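Local coordinates for protein metallo-beta-lactamase 1 (Acinetobacter baumannii, PDB 5MMD) that probably hydrolyses beta-lactam antibiotics to substituted beta-amino acids with a two-zinc active site, as a class B metallo-beta-lactamase that confers antibiotic resistance, at residues A[40-45]-A[68-72]; A[77-83]-A[156-160]; A[129-134]-A[145-151]. All blocks are in the same frame, centred on the assembly; numbering follows the deposited sequence.

Interaction 1. Residues A[40-45]-A[68-72]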
# COMPACT_ATOMS: atom_id res chain seq x y z
N ILE A 40 -14.37 -0.61 -3.73
CA ILE A 40 -15.71 -0.07 -3.84
C ILE A 40 -16.66 -0.59 -2.79
O ILE A 40 -16.74 -1.80 -2.56
CB ILE A 40 -16.34 -0.40 -5.19
CG1 ILE A 40 -15.35 -0.22 -6.32
CG2 ILE A 40 -17.66 0.40 -5.40
CD1 ILE A 40 -14.86 1.13 -6.50
N SER A 41 -17.43 0.34 -2.21
CA SER A 41 -18.54 0.02 -1.35
C SER A 41 -19.69 1.02 -1.62
O SER A 41 -19.51 2.23 -1.51
CB SER A 41 -18.12 0.07 0.11
OG SER A 41 -19.19 -0.25 0.96
N GLY A 42 -20.85 0.50 -2.01
CA GLY A 42 -22.02 1.35 -2.19
C GLY A 42 -21.77 2.46 -3.18
O GLY A 42 -22.21 3.59 -2.99
N GLY A 43 -21.04 2.17 -4.24
CA GLY A 43 -20.80 3.15 -5.27
C GLY A 43 -19.63 4.07 -4.97
O GLY A 43 -19.19 4.79 -5.87
N LYS A 44 -19.12 4.05 -3.74
CA LYS A 44 -17.97 4.89 -3.38
C LYS A 44 -16.66 4.15 -3.56
O LYS A 44 -16.54 3.01 -3.14
CB LYS A 44 -18.08 5.37 -1.95
CG LYS A 44 -19.45 6.01 -1.64
CD LYS A 44 -19.70 6.20 -0.14
CE LYS A 44 -21.08 6.81 0.13
NZ LYS A 44 -22.26 5.89 -0.07
N ALA A 45 -15.67 4.85 -4.12
CA ALA A 45 -14.34 4.27 -4.38
C ALA A 45 -13.27 4.82 -3.44
O ALA A 45 -13.18 6.04 -3.24
CB ALA A 45 -13.92 4.52 -5.80
N LYS A 68 -18.30 5.61 -13.23
CA LYS A 68 -19.42 6.20 -12.51
C LYS A 68 -19.39 5.81 -11.03
O LYS A 68 -20.44 5.61 -10.42
CB LYS A 68 -20.78 5.77 -13.12
CG LYS A 68 -20.86 5.85 -14.64
CD LYS A 68 -20.61 7.26 -15.11
CE LYS A 68 -21.00 7.49 -16.54
NZ LYS A 68 -20.81 8.93 -16.92
N TYR A 69 -18.19 5.71 -10.48
CA TYR A 69 -18.02 5.61 -9.03
C TYR A 69 -17.83 7.00 -8.43
O TYR A 69 -17.31 7.91 -9.09
CB TYR A 69 -16.83 4.74 -8.67
CG TYR A 69 -16.96 3.26 -8.98
CD1 TYR A 69 -18.09 2.53 -8.62
CD2 TYR A 69 -15.91 2.58 -9.62
CE1 TYR A 69 -18.19 1.18 -8.92
CE2 TYR A 69 -16.00 1.24 -9.91
CZ TYR A 69 -17.14 0.54 -9.56
OH TYR A 69 -17.24 -0.80 -9.82
N GLU A 70 -18.21 7.15 -7.17
CA GLU A 70 -17.94 8.36 -6.40
C GLU A 70 -16.57 8.21 -5.71
O GLU A 70 -16.30 7.23 -5.05
CB GLU A 70 -19.08 8.58 -5.40
CG GLU A 70 -18.96 9.83 -4.57
CD GLU A 70 -20.20 10.13 -3.74
OE1 GLU A 70 -21.21 9.37 -3.79
OE2 GLU A 70 -20.18 11.17 -3.06
N LEU A 71 -15.67 9.16 -5.90
CA LEU A 71 -14.36 9.02 -5.25
C LEU A 71 -14.43 9.56 -3.84
O LEU A 71 -14.77 10.70 -3.65
CB LEU A 71 -13.27 9.73 -6.03
CG LEU A 71 -11.85 9.62 -5.48
CD1 LEU A 71 -11.45 8.18 -5.10
CD2 LEU A 71 -10.91 10.17 -6.53
N ALA A 72 -14.07 8.73 -2.87
CA ALA A 72 -14.20 9.07 -1.46
C ALA A 72 -12.88 9.57 -0.84
O ALA A 72 -12.89 10.39 0.07
CB ALA A 72 -14.69 7.87 -0.70
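Ile40 lays its side chain over one face of the Tyr69 ring, the two side chains crossing at about a right angle. Followed outward, Tyr69 first sets CB 4.1 Å from Ala45 CB, with the carbonyl oxygen of Gly43 also close to it. CG and CD1 still border that oxygen, which approaches the ring obliquely. Tyr69 CD1 and CE1 also meet Ile40 CG2, Tyr69 CD2 and CE2 meet Ile40 CD1, and Tyr69 CZ meets Ile40 CG1. The hydroxyl ends near Ile40 CG1, 4.0 Å from Tyr69 OH. Ile40 CD1 stands over the middle of the ring, 3.6 Å from the Tyr69 centroid and 13° off the ring normal, a CH-pi contact. Ile40 chi1 of -43° sets CG1 beside the backbone N, while CG2 lies anti to it, and both branches thereby reach the same ring.

Beside this pair the backbones run parallel, as expected for the two strands of a beta-alpha-beta unit: 44-48, helix 54-66, then 70-75. The donors alternate between the strands: Glu70 N bonds to Gly43 O, Ala45 N to Glu70 O at 2.6 Å, the shortest of the three, and Ala72 N to Ala45 O. Gly43 belongs to the type I' turn from Ser41 to Lys44 that links strand 32-41 to strand 44-48. Helix 54-66 presents Ile64 to Ala45, Tyr69 and Leu71, and Phe18 touches both Ile40 and Tyr69.

Lys44 and Glu70 share a sheet face, but Lys44 NZ stays 5.2 Å from Glu70 OE1. Any attraction between these exposed charges is therefore probably weak, and the contact rests on backbone hydrogen bonds and on apolar packing against the tyrosine ring.

Interaction 2. Residues A[77-83]-A[156-160]. With ZN (zinc ion), chain E; ZN (zinc ion), chain C.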
# COMPACT_ATOMS: atom_id res chain seq x y z
N THR A 77 0.22 4.05 2.43
CA THR A 77 0.56 3.09 3.48
C THR A 77 2.01 3.20 3.95
O THR A 77 2.38 2.57 4.94
CB THR A 77 0.26 1.63 3.01
OG1 THR A 77 1.07 1.30 1.86
CG2 THR A 77 -1.19 1.50 2.63
N HIS A 78 2.83 3.98 3.25
CA HIS A 78 4.03 4.55 3.89
C HIS A 78 4.48 5.73 3.04
O HIS A 78 3.85 6.04 2.02
CB HIS A 78 5.15 3.52 4.09
CG HIS A 78 5.73 2.93 2.83
ND1 HIS A 78 5.05 2.03 2.03
CD2 HIS A 78 6.98 3.04 2.30
CE1 HIS A 78 5.83 1.66 1.04
NE2 HIS A 78 7.01 2.25 1.18
N SER A 79 5.59 6.36 3.44
CA SER A 79 5.97 7.63 2.85
C SER A 79 6.58 7.58 1.43
O SER A 79 6.56 8.59 0.73
CB SER A 79 6.97 8.36 3.77
OG SER A 79 8.20 7.68 3.81
N HIS A 80 7.10 6.41 1.01
CA HIS A 80 7.85 6.34 -0.27
C HIS A 80 7.02 6.77 -1.48
O HIS A 80 5.78 6.64 -1.52
CB HIS A 80 8.42 4.95 -0.49
CG HIS A 80 9.56 4.62 0.42
ND1 HIS A 80 9.97 3.33 0.69
CD2 HIS A 80 10.39 5.43 1.12
CE1 HIS A 80 11.00 3.36 1.51
NE2 HIS A 80 11.27 4.62 1.80
N GLU A 81 7.73 7.38 -2.42
CA GLU A 81 7.14 7.98 -3.60
C GLU A 81 6.24 7.03 -4.41
O GLU A 81 5.30 7.48 -5.05
CB GLU A 81 8.25 8.51 -4.49
CG GLU A 81 7.81 9.39 -5.63
CD GLU A 81 7.29 10.75 -5.21
OE1 GLU A 81 6.87 11.49 -6.12
OE2 GLU A 81 7.35 11.12 -4.02
N ASP A 82 6.51 5.72 -4.36
CA ASP A 82 5.69 4.79 -5.13
C ASP A 82 4.24 4.73 -4.59
O ASP A 82 3.36 4.30 -5.31
CB ASP A 82 6.30 3.36 -5.23
CG ASP A 82 6.66 2.73 -3.90
OD1 ASP A 82 7.04 3.48 -2.98
OD2 ASP A 82 6.64 1.45 -3.81
N LYS A 83 3.99 5.19 -3.37
CA LYS A 83 2.64 5.11 -2.77
C LYS A 83 2.02 6.48 -2.44
O LYS A 83 0.82 6.57 -2.09
CB LYS A 83 2.71 4.28 -1.49
CG LYS A 83 3.32 2.91 -1.61
CD LYS A 83 2.73 2.04 -2.73
CE LYS A 83 3.40 0.66 -2.75
NZ LYS A 83 3.01 -0.08 -3.93
N TYR A 156 -4.27 -5.93 1.90
CA TYR A 156 -3.27 -5.18 1.17
C TYR A 156 -2.05 -5.00 2.07
O TYR A 156 -2.09 -4.27 3.06
CB TYR A 156 -3.78 -3.83 0.71
CG TYR A 156 -2.69 -3.04 0.02
CD1 TYR A 156 -2.28 -3.34 -1.28
CD2 TYR A 156 -2.02 -2.01 0.69
CE1 TYR A 156 -1.26 -2.62 -1.92
CE2 TYR A 156 -0.99 -1.30 0.08
CZ TYR A 156 -0.63 -1.59 -1.23
OH TYR A 156 0.39 -0.87 -1.80
N GLY A 157 -0.97 -5.69 1.74
CA GLY A 157 0.22 -5.70 2.55
C GLY A 157 1.13 -4.51 2.30
O GLY A 157 1.94 -4.16 3.15
N GLY A 158 1.01 -3.91 1.12
CA GLY A 158 1.97 -2.91 0.72
C GLY A 158 3.39 -3.47 0.75
O GLY A 158 3.62 -4.68 0.71
N CYS A 159 4.37 -2.59 0.81
CA CYS A 159 5.74 -3.04 0.60
C CYS A 159 6.27 -3.74 1.83
O CYS A 159 7.36 -4.27 1.79
CB CYS A 159 6.60 -1.89 0.18
SG CYS A 159 5.86 -1.10 -1.24
N PHE A 160 5.46 -3.77 2.89
CA PHE A 160 5.72 -4.57 4.07
C PHE A 160 5.68 -6.06 3.75
O PHE A 160 6.22 -6.89 4.51
CB PHE A 160 4.67 -4.25 5.15
CG PHE A 160 4.78 -5.10 6.39
CD1 PHE A 160 5.82 -4.91 7.28
CD2 PHE A 160 3.84 -6.08 6.69
CE1 PHE A 160 5.94 -5.67 8.43
CE2 PHE A 160 3.94 -6.84 7.85
CZ PHE A 160 5.01 -6.63 8.71
ZN ZN E . 8.84 1.72 0.20
ZN ZN C . 7.41 0.13 -2.52
O HOH W 1 3.27 -0.04 1.97
O HOH W 2 8.76 1.37 -1.57
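The two-zinc active site of a class B metallo-beta-lactamase is built here, where the His-X-His-X-Asp motif of His78, His80 and Asp82 meets Cys159. His78 NE2 and His80 ND1 bind one zinc, completed by His140 and a water. Asp82 OD2 and Cys159 SG bind the other, the sulfur at 2.4 Å from this zinc, with His201 and the same water, which bridges the metals.

Cys159 SG lies at the His78 ring edge, 3.6 Å from His78 CE1, and also touches Lys83 CE at 3.4 Å. Lys83 reaches it by bending at chi2 (-51°); its NZ makes a long salt bridge to Asp82 OD2 (3.9 Å) and is hydrogen-bonded to Ser34 OG and to the carbonyls of Asn35 and Gly200. Thr77 OG1 sits at the edge of the Tyr156 ring, and Asp49 hydrogen-bonds both this hydroxyl and Tyr156 OH.

A second water, not bound to either zinc, joins the two segments. It donates to Thr77 OG1 and accepts from Cys159 N and His78 ND1. With zinc on NE2 of the same ring, it helps to fix the imidazole's rotation through a bond of 2.7 Å from His78 ND1 to the water oxygen.

Interaction 3. Residues A[129-134]-A[145-151]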
# COMPACT_ATOMS: atom_id res chain seq x y z
N GLY A 129 -15.95 1.64 7.98
CA GLY A 129 -15.37 0.41 8.48
C GLY A 129 -15.16 -0.62 7.38
O GLY A 129 -14.71 -1.73 7.64
N PHE A 130 -15.43 -0.23 6.14
CA PHE A 130 -15.17 -1.15 5.01
C PHE A 130 -13.67 -1.43 4.89
O PHE A 130 -13.28 -2.52 4.45
CB PHE A 130 -15.72 -0.59 3.71
CG PHE A 130 -16.03 -1.64 2.67
CD1 PHE A 130 -15.17 -1.85 1.60
CD2 PHE A 130 -17.18 -2.41 2.76
CE1 PHE A 130 -15.44 -2.81 0.65
CE2 PHE A 130 -17.46 -3.37 1.78
CZ PHE A 130 -16.58 -3.58 0.74
N LEU A 131 -12.83 -0.46 5.26
CA LEU A 131 -11.37 -0.67 5.31
C LEU A 131 -10.88 -0.59 6.76
O LEU A 131 -11.26 0.34 7.50
CB LEU A 131 -10.63 0.36 4.46
CG LEU A 131 -11.08 0.49 3.01
CD1 LEU A 131 -10.31 1.66 2.35
CD2 LEU A 131 -10.84 -0.83 2.23
N GLU A 132 -10.08 -1.56 7.17
CA GLU A 132 -9.47 -1.51 8.48
C GLU A 132 -7.98 -1.40 8.24
O GLU A 132 -7.39 -2.17 7.43
CB GLU A 132 -9.82 -2.72 9.32
CG GLU A 132 -11.33 -2.95 9.46
CD GLU A 132 -11.68 -4.14 10.35
OE1 GLU A 132 -10.83 -5.02 10.60
OE2 GLU A 132 -12.82 -4.16 10.86
N VAL A 133 -7.40 -0.42 8.90
CA VAL A 133 -5.96 -0.11 8.78
C VAL A 133 -5.26 -0.59 10.04
O VAL A 133 -5.78 -0.45 11.14
CB VAL A 133 -5.73 1.37 8.56
CG1 VAL A 133 -4.22 1.68 8.30
CG2 VAL A 133 -6.57 1.85 7.42
N TYR A 134 -4.08 -1.17 9.86
CA TYR A 134 -3.30 -1.70 10.96
C TYR A 134 -1.81 -1.44 10.81
O TYR A 134 -1.22 -1.70 9.75
CB TYR A 134 -3.52 -3.20 11.08
CG TYR A 134 -2.64 -3.94 12.07
CD1 TYR A 134 -2.63 -3.62 13.40
CD2 TYR A 134 -1.84 -5.02 11.66
CE1 TYR A 134 -1.85 -4.31 14.32
CE2 TYR A 134 -1.07 -5.73 12.57
CZ TYR A 134 -1.09 -5.37 13.91
OH TYR A 134 -0.32 -6.03 14.86
N LEU A 145 2.11 0.51 6.84
CA LEU A 145 0.77 0.07 7.23
C LEU A 145 0.24 -1.01 6.29
O LEU A 145 0.62 -1.07 5.12
CB LEU A 145 -0.23 1.23 7.19
CG LEU A 145 0.07 2.52 7.93
CD1 LEU A 145 -1.00 3.61 7.67
CD2 LEU A 145 0.17 2.21 9.41
N VAL A 146 -0.68 -1.83 6.81
CA VAL A 146 -1.50 -2.74 6.00
C VAL A 146 -2.96 -2.39 6.09
O VAL A 146 -3.39 -1.74 7.04
CB VAL A 146 -1.32 -4.21 6.38
CG1 VAL A 146 0.17 -4.61 6.33
CG2 VAL A 146 -1.92 -4.51 7.72
N VAL A 147 -3.72 -2.80 5.08
CA VAL A 147 -5.14 -2.48 5.01
C VAL A 147 -5.95 -3.72 4.71
O VAL A 147 -5.71 -4.39 3.71
CB VAL A 147 -5.42 -1.42 3.95
CG1 VAL A 147 -6.87 -1.07 3.94
CG2 VAL A 147 -4.55 -0.17 4.19
N TRP A 148 -6.91 -3.98 5.59
CA TRP A 148 -7.72 -5.18 5.58
C TRP A 148 -9.11 -4.84 5.10
O TRP A 148 -9.69 -3.83 5.54
CB TRP A 148 -7.77 -5.77 6.96
CG TRP A 148 -8.63 -6.97 7.23
CD1 TRP A 148 -9.70 -7.02 8.09
CD2 TRP A 148 -8.47 -8.31 6.72
NE1 TRP A 148 -10.21 -8.30 8.15
CE2 TRP A 148 -9.49 -9.10 7.30
CE3 TRP A 148 -7.57 -8.91 5.83
CZ2 TRP A 148 -9.63 -10.46 7.03
CZ3 TRP A 148 -7.73 -10.27 5.55
CH2 TRP A 148 -8.73 -11.03 6.16
N ILE A 149 -9.61 -5.66 4.18
CA ILE A 149 -10.97 -5.54 3.71
C ILE A 149 -11.77 -6.71 4.29
O ILE A 149 -11.76 -7.80 3.72
CB ILE A 149 -11.05 -5.56 2.19
CG1 ILE A 149 -9.92 -4.71 1.60
CG2 ILE A 149 -12.44 -5.08 1.73
CD1 ILE A 149 -9.93 -4.67 0.11
N PRO A 150 -12.45 -6.49 5.41
CA PRO A 150 -12.97 -7.65 6.15
C PRO A 150 -14.04 -8.40 5.35
O PRO A 150 -14.20 -9.63 5.42
CB PRO A 150 -13.52 -7.03 7.44
CG PRO A 150 -13.57 -5.57 7.23
CD PRO A 150 -12.61 -5.23 6.16
N SER A 151 -14.77 -7.65 4.54
CA SER A 151 -15.87 -8.25 3.85
C SER A 151 -15.42 -9.27 2.80
O SER A 151 -16.11 -10.26 2.59
CB SER A 151 -16.73 -7.18 3.21
OG SER A 151 -15.93 -6.40 2.37
O HOH W 3 -15.11 -4.73 4.06
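Trp148 N donates to Glu132 O at 2.6 Å, almost straight at 178°, and the same oxygen receives the CA-H of Val147, 3.3 Å from Val147 CA to Glu132 O. The return bond runs from Glu132 N to Trp148 O at 2.8 Å. Their side chains leave the sheet together and lie alongside each other. Glu132, its chain extended beyond CG, brings OE1 to the edge of the indole, 3.4 Å from Trp148 CD1, with the carboxylate turned 46° from the ring plane. Glu132 CD also meets Pro150 CG, and Tyr191 meets the indole from outside these strands.

Next along the strands comes the non-hydrogen-bonded pair Val133 and Val147, then the hydrogen-bonded pair Tyr134 and Val146. Strands 131-134 and 146-149 thus form an antiparallel beta hairpin, their N-to-C directions 151° apart, within the five-stranded sheet of the metallo-beta-lactamase alpha-beta/beta-alpha sandwich. Strands 123-126 and 154-158 flank the pair. At the start of strand 131-134, Phe130 and Leu131 both face Leu126 of strand 123-126, a classic beta bulge.

On the face with Leu131, Val133 and Val147 the contacts are apolar. Val133 CG1 meets Leu145 CD1 at 3.8 Å, and Leu131 CD2 lies beside Ile149 CG1. Leu131 also reaches Phe46 and Ile48, and Val147 reaches Ile48, joining this face to strand 44-48 of the other sheet. On the other face Val146 CG2 packs on Tyr134 CB and the edge of its ring, while Lys190 makes a cation-pi contact with that ring.

At the open end of the hairpin, Phe130 turns CG anti to the backbone N, which swings the ring toward Ser151, whose OG approaches Phe130 CZ obliquely. A water over the centre of this ring donates to Phe130 O and hydrogen-bonds to Ser151 OG, 2.5 Å from the water oxygen.

How the interactions relate
Along the chain, interaction 1 closes before the other two open, and interaction 3 is nested inside the loop closed by interaction 2. Interaction 1 belongs to the seven-stranded sheet, near the surface; interaction 3 and strand 154-158 of interaction 2 belong to the five-stranded one. The centres of interactions 1 and 2 lie about 22 Å apart and the nearest atoms about 12 Å, but strand 70-75 leads on to the zinc-binding loop. Interaction 3 touches both: Phe130 packs on Ile40 and Ser41, while backbone bonds probably link Val147 with Tyr156 and Leu145 with Thr77. As in other class B enzymes, the zinc site lies at one edge of the sandwich, where segments following strands of both sheets meet.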